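Local coordinates for protein leucine aminopeptidase 1 (Caenorhabditis elegans, PDB 2HC9) that removes N-terminal amino acids, preferably leucine, from peptides as a two-zinc M17 aminopeptidase and probably acts as a digestive enzyme, at residues 124-134 with 167-178; 83-91 with 393-401. The protein carries 1 engineered substitution. All blocks are in the same frame, centred on the assembly; numbering follows the deposited sequence.

In the fold
Contacts 1 and 2 both join the N-terminal part of the chain to later elements, and both lie away from the zinc site. Their centres are about 18 Å apart, and contact 1 is nested inside the loop that contact 2 closes. They meet directly where Arg129 NH1 of 124-134 forms a 2.8 Å salt bridge with Asp398 OD1 of 393-401. Each is partly buried. Contact 1 sets a helix and its trailing turn on the long helix 157-178, through small side chains, an arginine-to-carbonyl bond and a salt-bridge network. Contact 2, mostly loops and a helix end, has no salt bridge between its segments, its lysine meeting backbone carbonyls, and borders a third subunit; contact 1 touches a second at Phe134.

Contact 1. Residues 124-134 with 167-178; sequences VAAIARTFCKF and SESVRETARLID
Val124 and Ala128, one turn apart on helix 120-128, receive Ser167 between them. Ser167 OG lies 3.4 Å from Val124 CG1, and Ser167 CB is 3.7 Å from Ala128 CB; the hydroxyl itself bonds to Leu163 O. The axes of the short helical segments approach to 9.0 Å and cross at 39°. Arg129 follows with its aliphatic part, CG standing 3.6 Å from Val170 CG1, while its guanidinium runs on to Asp398 and Thr469 O. A type I turn from Ala128 to Phe131 then presents the Phe131 carbonyl to Arg171, whose NE meets that O at 2.8 Å on a lone pair, with an almost straight N-H...O angle of 173°. The bend at chi3 (71°) swings the Arg171 guanidinium edge-on to this carbonyl, and NH2 adds a weak bond to the same oxygen. Lys133 CE lies over one face of the Arg171 guanidinium, toward its rim. The extended Lys133 chain carries NZ into two salt bridges, 2.8 Å to Glu172 OE2 and 2.9 Å to Glu168 OE1. Glu172 OE2 also accepts Arg175 NE from the opposite face of the carboxylate. The two acids would probably offset the charge of Lys133 NZ, 4.5 Å from Arg171 NH1. One water joins Lys133 N to Arg171 O; another joins Phe134 N to Asp178 OD2, an acid also held by Gly468 N and Arg467. Helix 157-178 lies between strand 3-8, touched by Ser167 and Arg171, and helix 277-290, touched by Ser169 and Thr173; helix 90-97 packs on Ile127 and Thr130.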
loop_
_atom_site.group_PDB
_atom_site.type_symbol
_atom_site.label_atom_id
_atom_site.label_comp_id
_atom_site.label_asym_id
_atom_site.label_seq_id
_atom_site.Cartn_x
_atom_site.Cartn_y
_atom_site.Cartn_z
ATOM N N VAL A 124 20.717 28.263 -28.062
ATOM C CA VAL A 124 20.564 27.438 -29.270
ATOM C C VAL A 124 20.107 26.002 -28.904
ATOM O O VAL A 124 19.154 25.483 -29.484
ATOM C CB VAL A 124 21.857 27.431 -30.113
ATOM C CG1 VAL A 124 21.789 26.348 -31.220
ATOM C CG2 VAL A 124 22.083 28.816 -30.712
ATOM N N ALA A 125 20.772 25.399 -27.918
ATOM C CA ALA A 125 20.451 24.023 -27.532
ATOM C C ALA A 125 18.992 23.946 -27.073
ATOM O O ALA A 125 18.253 23.025 -27.462
ATOM C CB ALA A 125 21.373 23.559 -26.420
ATOM N N ALA A 126 18.583 24.911 -26.245
ATOM C CA ALA A 126 17.208 24.935 -25.736
ATOM C C ALA A 126 16.199 24.977 -26.884
ATOM O O ALA A 126 15.165 24.305 -26.813
ATOM C CB ALA A 126 16.982 26.133 -24.798
ATOM N N ILE A 127 16.478 25.774 -27.928
ATOM C CA ILE A 127 15.558 25.816 -29.098
ATOM C C ILE A 127 15.556 24.477 -29.843
ATOM O O ILE A 127 14.491 23.942 -30.198
ATOM C CB ILE A 127 15.930 26.972 -30.078
ATOM C CG1 ILE A 127 15.733 28.350 -29.428
ATOM C CG2 ILE A 127 15.136 26.875 -31.392
ATOM C CD1 ILE A 127 16.399 29.519 -30.210
ATOM N N ALA A 128 16.753 23.939 -30.082
ATOM C CA ALA A 128 16.904 22.658 -30.765
ATOM C C ALA A 128 16.090 21.548 -30.098
ATOM O O ALA A 128 15.469 20.739 -30.787
ATOM C CB ALA A 128 18.392 22.265 -30.826
ATOM N N ARG A 129 16.065 21.528 -28.760
ATOM C CA ARG A 129 15.382 20.444 -27.997
ATOM C C ARG A 129 13.885 20.389 -28.315
ATOM O O ARG A 129 13.246 19.357 -28.084
ATOM C CB ARG A 129 15.496 20.625 -26.452
ATOM C CG ARG A 129 16.889 20.850 -25.861
ATOM C CD ARG A 129 16.866 21.151 -24.326
ATOM N NE ARG A 129 18.116 21.778 -23.832
ATOM C CZ ARG A 129 19.282 21.126 -23.733
ATOM N NH1 ARG A 129 20.379 21.752 -23.290
ATOM N NH2 ARG A 129 19.363 19.841 -24.087
ATOM N N THR A 130 13.304 21.504 -28.774
ATOM C CA THR A 130 11.853 21.554 -28.980
ATOM C C THR A 130 11.455 20.994 -30.346
ATOM O O THR A 130 10.272 20.905 -30.644
ATOM C CB THR A 130 11.289 22.995 -28.880
ATOM O OG1 THR A 130 11.765 23.776 -29.994
ATOM C CG2 THR A 130 11.653 23.652 -27.503
ATOM N N PHE A 131 12.443 20.661 -31.186
ATOM C CA PHE A 131 12.165 20.042 -32.487
ATOM C C PHE A 131 12.301 18.532 -32.399
ATOM O O PHE A 131 13.362 17.963 -32.699
ATOM C CB PHE A 131 12.989 20.694 -33.615
ATOM C CG PHE A 131 12.491 22.088 -33.933
ATOM C CD1 PHE A 131 11.354 22.261 -34.709
ATOM C CD2 PHE A 131 13.066 23.184 -33.335
ATOM C CE1 PHE A 131 10.837 23.533 -34.946
ATOM C CE2 PHE A 131 12.562 24.472 -33.563
ATOM C CZ PHE A 131 11.453 24.643 -34.366
ATOM N N CYS A 132 11.245 17.899 -31.885
ATOM C CA CYS A 132 11.331 16.468 -31.543
ATOM C C CYS A 132 11.296 15.658 -32.834
ATOM O O CYS A 132 10.329 15.731 -33.594
ATOM C CB CYS A 132 10.151 16.072 -30.631
ATOM S SG CYS A 132 10.020 17.122 -29.170
ATOM N N LYS A 133 12.344 14.884 -33.082
ATOM C CA LYS A 133 12.419 14.079 -34.308
ATOM C C LYS A 133 11.372 12.982 -34.309
ATOM O O LYS A 133 10.783 12.680 -35.348
ATOM C CB LYS A 133 13.817 13.461 -34.469
ATOM C CG LYS A 133 14.885 14.482 -34.811
ATOM C CD LYS A 133 16.176 13.799 -35.233
ATOM C CE LYS A 133 17.196 14.845 -35.726
ATOM N NZ LYS A 133 18.270 14.119 -36.493
ATOM N N PHE A 134 11.145 12.357 -33.154
ATOM C CA PHE A 134 10.458 11.080 -33.179
ATOM C C PHE A 134 8.930 11.187 -33.121
ATOM O O PHE A 134 8.374 11.762 -32.184
ATOM C CB PHE A 134 10.957 10.131 -32.080
ATOM C CG PHE A 134 10.421 8.736 -32.254
ATOM C CD1 PHE A 134 11.029 7.866 -33.156
ATOM C CD2 PHE A 134 9.270 8.329 -31.589
ATOM C CE1 PHE A 134 10.511 6.575 -33.363
ATOM C CE2 PHE A 134 8.739 7.037 -31.814
ATOM C CZ PHE A 134 9.385 6.181 -32.685
ATOM N N SER A 167 23.099 21.159 -32.121
ATOM C CA SER A 167 21.657 20.996 -32.291
ATOM C C SER A 167 21.303 19.587 -32.743
ATOM O O SER A 167 20.349 18.995 -32.243
ATOM C CB SER A 167 21.094 22.013 -33.291
ATOM O OG SER A 167 21.242 23.339 -32.810
ATOM N N GLU A 168 22.054 19.063 -33.704
ATOM C CA GLU A 168 21.824 17.695 -34.177
ATOM C C GLU A 168 22.098 16.687 -33.067
ATOM O O GLU A 168 21.333 15.749 -32.879
ATOM C CB GLU A 168 22.679 17.401 -35.424
ATOM C CG GLU A 168 22.666 15.922 -35.883
ATOM C CD GLU A 168 21.331 15.451 -36.501
ATOM O OE1 GLU A 168 20.312 16.162 -36.472
ATOM O OE2 GLU A 168 21.298 14.317 -37.018
ATOM N N SER A 169 23.177 16.884 -32.315
ATOM C CA SER A 169 23.530 15.909 -31.267
ATOM C C SER A 169 22.435 15.897 -30.190
ATOM O O SER A 169 22.048 14.824 -29.698
ATOM C CB SER A 169 24.885 16.259 -30.657
ATOM O OG SER A 169 25.946 15.736 -31.447
ATOM N N VAL A 170 21.935 17.085 -29.850
ATOM C CA VAL A 170 20.827 17.250 -28.893
ATOM C C VAL A 170 19.583 16.520 -29.396
ATOM O O VAL A 170 19.000 15.672 -28.682
ATOM C CB VAL A 170 20.532 18.762 -28.593
ATOM C CG1 VAL A 170 19.204 18.927 -27.822
ATOM C CG2 VAL A 170 21.722 19.377 -27.782
ATOM N N ARG A 171 19.190 16.804 -30.643
ATOM C CA ARG A 171 17.979 16.160 -31.201
ATOM C C ARG A 171 18.124 14.655 -31.404
ATOM O O ARG A 171 17.150 13.916 -31.253
ATOM C CB ARG A 171 17.556 16.846 -32.501
ATOM C CG ARG A 171 17.127 18.288 -32.268
ATOM C CD ARG A 171 16.822 18.979 -33.613
ATOM N NE ARG A 171 15.585 18.491 -34.231
ATOM C CZ ARG A 171 15.436 18.207 -35.529
ATOM N NH1 ARG A 171 16.466 18.290 -36.397
ATOM N NH2 ARG A 171 14.250 17.809 -35.963
ATOM N N GLU A 172 19.329 14.204 -31.744
ATOM C CA GLU A 172 19.601 12.766 -31.851
ATOM C C GLU A 172 19.504 12.043 -30.503
ATOM O O GLU A 172 18.907 10.968 -30.406
ATOM C CB GLU A 172 21.001 12.520 -32.452
ATOM C CG GLU A 172 21.049 12.765 -34.000
ATOM C CD GLU A 172 20.266 11.700 -34.736
ATOM O OE1 GLU A 172 20.851 10.620 -34.979
ATOM O OE2 GLU A 172 19.051 11.904 -34.984
ATOM N N THR A 173 20.105 12.631 -29.474
ATOM C CA THR A 173 19.996 12.068 -28.110
ATOM C C THR A 173 18.515 11.899 -27.753
ATOM O O THR A 173 18.094 10.829 -27.306
ATOM C CB THR A 173 20.642 13.029 -27.066
ATOM O OG1 THR A 173 22.020 13.216 -27.384
ATOM C CG2 THR A 173 20.565 12.427 -25.653
ATOM N N ALA A 174 17.734 12.968 -27.935
ATOM C CA ALA A 174 16.299 12.937 -27.633
ATOM C C ALA A 174 15.531 11.920 -28.491
ATOM O O ALA A 174 14.653 11.219 -27.983
ATOM C CB ALA A 174 15.691 14.336 -27.790
ATOM N N ARG A 175 15.852 11.842 -29.786
ATOM C CA ARG A 175 15.214 10.841 -30.658
ATOM C C ARG A 175 15.424 9.413 -30.144
ATOM O O ARG A 175 14.477 8.589 -30.107
ATOM C CB ARG A 175 15.780 10.943 -32.097
ATOM C CG ARG A 175 15.261 9.811 -33.027
ATOM C CD ARG A 175 15.853 9.902 -34.441
ATOM N NE ARG A 175 17.302 9.689 -34.494
ATOM C CZ ARG A 175 17.917 8.497 -34.427
ATOM N NH1 ARG A 175 17.235 7.362 -34.281
ATOM N NH2 ARG A 175 19.233 8.436 -34.522
ATOM N N LEU A 176 16.672 9.109 -29.775
ATOM C CA LEU A 176 17.018 7.778 -29.279
ATOM C C LEU A 176 16.211 7.497 -28.002
ATOM O O LEU A 176 15.667 6.420 -27.829
ATOM C CB LEU A 176 18.541 7.671 -29.018
ATOM C CG LEU A 176 19.406 7.756 -30.312
ATOM C CD1 LEU A 176 20.895 7.866 -29.910
ATOM C CD2 LEU A 176 19.185 6.508 -31.163
ATOM N N ILE A 177 16.127 8.494 -27.127
ATOM C CA ILE A 177 15.369 8.365 -25.878
ATOM C C ILE A 177 13.878 8.159 -26.134
ATOM O O ILE A 177 13.261 7.300 -25.491
ATOM C CB ILE A 177 15.625 9.588 -24.966
ATOM C CG1 ILE A 177 17.060 9.482 -24.402
ATOM C CG2 ILE A 177 14.543 9.717 -23.822
ATOM C CD1 ILE A 177 17.548 10.793 -23.754
ATOM N N ASP A 178 13.299 8.922 -27.072
ATOM C CA ASP A 178 11.826 8.896 -27.283
ATOM C C ASP A 178 11.356 7.633 -28.002
ATOM O O ASP A 178 10.183 7.302 -27.938
ATOM C CB ASP A 178 11.376 10.089 -28.141
ATOM C CG ASP A 178 11.560 11.433 -27.446
ATOM O OD1 ASP A 178 11.712 11.457 -26.204
ATOM O OD2 ASP A 178 11.522 12.467 -28.152
HETATM O O HOH W 1 11.260 17.803 -35.393
HETATM O O HOH W 2 14.491 14.909 -31.101
HETATM O O HOH W 3 12.489 12.829 -30.656
#

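Contact 2. Residues 83-91 with 393-401; sequences RGNTPTNAH and GKASGDLVA
Two overlapping ST turns, at Thr86 and Thr88, form the loop that meets the C-terminal end of helix 383-396: Thr86 OG1 donates to Lys394 O over a very short 2.5 Å. Thr86 OG1 also accepts from Thr88 N and, at 2.8 Å, from Thr88 OG1, which fixes its rotation. Asp398 N, four residues on from Lys394, bonds to Ser396 OG in a third ST turn and not to Lys394 O, consistent with that carbonyl being left for the loop. The Lys394 chain turns at chi4 (-66°), bringing NZ onto the loop's carbonyls. Lys394 NZ lies 2.6 Å from Arg83 O, in the carbonyl plane with a C=O...N angle of 159°, and 3.1 Å from Asn85 O, in a tilted position. A water takes a further NZ bond and donates to Gly84 O, so the ammonium is gripped by three oxygens. In the fold, this joins the N-terminal domain loop leading into helix 90-97 to the helix and following strand of the catalytic domain; strand 400-402 pairs in parallel with 376-380. Positive phi (80°) at Gly397 turns the chain out of the helix and toward Leu399. The two Leu399 methyls have different partners: CD1 comes within 3.4 Å of His91 CE1, whereas CD2 sits 3.8 Å from Thr86 CB. A water in the plane of the His91 ring, at its edge, lies 2.9 Å from His91 NE2 and accepts from Leu399 N. The third subunit borders this loop: Asn85 ND2 bonds to Asp408 of that subunit.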
loop_
_atom_site.group_PDB
_atom_site.type_symbol
_atom_site.label_atom_id
_atom_site.label_comp_id
_atom_site.label_asym_id
_atom_site.label_seq_id
_atom_site.Cartn_x
_atom_site.Cartn_y
_atom_site.Cartn_z
ATOM N N ARG A 83 21.915 31.866 -7.792
ATOM C CA ARG A 83 23.225 31.255 -7.898
ATOM C C ARG A 83 23.184 29.770 -8.262
ATOM O O ARG A 83 24.103 29.296 -8.912
ATOM C CB ARG A 83 24.086 31.528 -6.659
ATOM C CG ARG A 83 23.547 30.929 -5.374
ATOM C CD ARG A 83 24.380 31.401 -4.173
ATOM N NE ARG A 83 24.244 30.477 -3.048
ATOM C CZ ARG A 83 24.969 29.372 -2.883
ATOM N NH1 ARG A 83 24.759 28.595 -1.829
ATOM N NH2 ARG A 83 25.894 29.032 -3.767
ATOM N N GLY A 84 22.109 29.059 -7.908
ATOM C CA GLY A 84 21.964 27.627 -8.269
ATOM C C GLY A 84 21.504 27.388 -9.711
ATOM O O GLY A 84 21.613 26.263 -10.234
ATOM N N ASN A 85 21.042 28.457 -10.363
ATOM C CA ASN A 85 20.546 28.401 -11.739
ATOM C C ASN A 85 21.716 28.631 -12.705
ATOM O O ASN A 85 22.837 28.864 -12.277
ATOM C CB ASN A 85 19.483 29.489 -11.908
ATOM C CG ASN A 85 18.601 29.299 -13.156
ATOM O OD1 ASN A 85 18.831 28.408 -13.997
ATOM N ND2 ASN A 85 17.596 30.162 -13.279
ATOM N N THR A 86 21.461 28.550 -14.004
ATOM C CA THR A 86 22.395 29.099 -14.995
ATOM C C THR A 86 22.044 30.571 -15.249
ATOM O O THR A 86 20.857 30.922 -15.401
ATOM C CB THR A 86 22.346 28.275 -16.326
ATOM O OG1 THR A 86 23.047 28.987 -17.363
ATOM C CG2 THR A 86 20.879 28.020 -16.761
ATOM N N PRO A 87 23.067 31.440 -15.334
ATOM C CA PRO A 87 22.762 32.841 -15.655
ATOM C C PRO A 87 22.246 33.035 -17.087
ATOM O O PRO A 87 21.708 34.093 -17.416
ATOM C CB PRO A 87 24.102 33.555 -15.476
ATOM C CG PRO A 87 25.139 32.498 -15.683
ATOM C CD PRO A 87 24.515 31.194 -15.191
ATOM N N THR A 88 22.372 31.999 -17.913
ATOM C CA THR A 88 21.766 32.020 -19.263
ATOM C C THR A 88 20.248 31.975 -19.217
ATOM O O THR A 88 19.587 32.379 -20.179
ATOM C CB THR A 88 22.237 30.830 -20.122
ATOM O OG1 THR A 88 21.614 29.633 -19.639
ATOM C CG2 THR A 88 23.756 30.654 -20.090
ATOM N N ASN A 89 19.690 31.427 -18.126
ATOM C CA ASN A 89 18.220 31.193 -18.023
ATOM C C ASN A 89 17.668 30.395 -19.221
ATOM O O ASN A 89 16.530 30.585 -19.651
ATOM C CB ASN A 89 17.454 32.517 -17.878
ATOM C CG ASN A 89 17.563 33.109 -16.488
ATOM O OD1 ASN A 89 17.801 34.307 -16.329
ATOM N ND2 ASN A 89 17.418 32.269 -15.477
ATOM N N ALA A 90 18.487 29.501 -19.765
ATOM C CA ALA A 90 18.113 28.821 -21.013
ATOM C C ALA A 90 16.863 27.987 -20.844
ATOM O O ALA A 90 16.067 27.889 -21.770
ATOM C CB ALA A 90 19.262 27.988 -21.543
ATOM N N HIS A 91 16.654 27.413 -19.646
ATOM C CA HIS A 91 15.409 26.672 -19.394
ATOM C C HIS A 91 14.134 27.458 -19.646
ATOM O O HIS A 91 13.123 26.855 -20.010
ATOM C CB HIS A 91 15.392 26.050 -17.999
ATOM C CG HIS A 91 16.552 25.155 -17.760
ATOM N ND1 HIS A 91 17.803 25.646 -17.460
ATOM C CD2 HIS A 91 16.683 23.810 -17.855
ATOM C CE1 HIS A 91 18.646 24.641 -17.332
ATOM N NE2 HIS A 91 17.998 23.519 -17.570
ATOM N N GLY A 393 28.020 23.108 -16.579
ATOM C CA GLY A 393 26.542 23.037 -16.521
ATOM C C GLY A 393 25.901 24.404 -16.681
ATOM O O GLY A 393 24.892 24.544 -17.385
ATOM N N LYS A 394 26.480 25.405 -16.025
ATOM C CA LYS A 394 25.968 26.769 -16.084
ATOM C C LYS A 394 26.135 27.339 -17.496
ATOM O O LYS A 394 25.217 27.962 -18.023
ATOM C CB LYS A 394 26.646 27.674 -15.046
ATOM C CG LYS A 394 26.151 27.407 -13.599
ATOM C CD LYS A 394 26.684 28.491 -12.667
ATOM C CE LYS A 394 26.667 28.077 -11.192
ATOM N NZ LYS A 394 25.297 27.912 -10.708
ATOM N N ALA A 395 27.293 27.082 -18.106
ATOM C CA ALA A 395 27.586 27.643 -19.431
ATOM C C ALA A 395 26.801 26.951 -20.542
ATOM O O ALA A 395 26.555 27.560 -21.573
ATOM C CB ALA A 395 29.085 27.591 -19.721
ATOM N N SER A 396 26.433 25.681 -20.337
ATOM C CA SER A 396 25.760 24.866 -21.376
ATOM C C SER A 396 24.252 24.871 -21.224
ATOM O O SER A 396 23.551 24.573 -22.185
ATOM C CB SER A 396 26.216 23.395 -21.316
ATOM O OG SER A 396 25.953 22.823 -20.029
ATOM N N GLY A 397 23.757 25.174 -20.023
ATOM C CA GLY A 397 22.353 24.900 -19.685
ATOM C C GLY A 397 21.984 23.468 -19.294
ATOM O O GLY A 397 20.844 23.224 -18.892
ATOM N N ASP A 398 22.942 22.533 -19.373
ATOM C CA ASP A 398 22.748 21.161 -18.876
ATOM C C ASP A 398 23.258 21.207 -17.418
ATOM O O ASP A 398 24.417 20.925 -17.151
ATOM C CB ASP A 398 23.592 20.159 -19.689
ATOM C CG ASP A 398 22.974 19.795 -21.046
ATOM O OD1 ASP A 398 21.868 20.293 -21.402
ATOM O OD2 ASP A 398 23.615 19.007 -21.770
ATOM N N LEU A 399 22.401 21.633 -16.504
ATOM C CA LEU A 399 22.827 21.949 -15.123
ATOM C C LEU A 399 23.354 20.743 -14.380
ATOM O O LEU A 399 22.915 19.609 -14.624
ATOM C CB LEU A 399 21.668 22.573 -14.344
ATOM C CG LEU A 399 21.252 23.963 -14.857
ATOM C CD1 LEU A 399 19.966 24.433 -14.177
ATOM C CD2 LEU A 399 22.378 24.945 -14.546
ATOM N N VAL A 400 24.318 20.990 -13.489
ATOM C CA VAL A 400 24.932 19.919 -12.682
ATOM C C VAL A 400 25.044 20.433 -11.236
ATOM O O VAL A 400 25.421 21.609 -11.015
ATOM C CB VAL A 400 26.328 19.555 -13.204
ATOM C CG1 VAL A 400 26.968 18.470 -12.333
ATOM C CG2 VAL A 400 26.269 19.086 -14.678
ATOM N N ALA A 401 24.686 19.572 -10.281
ATOM C CA ALA A 401 24.829 19.854 -8.852
ATOM C C ALA A 401 25.711 18.768 -8.242
ATOM O O ALA A 401 25.750 17.616 -8.731
ATOM C CB ALA A 401 23.417 19.860 -8.156
HETATM O O HOH W 4 24.227 25.299 -11.311
HETATM O O HOH W 5 19.341 20.999 -17.226
#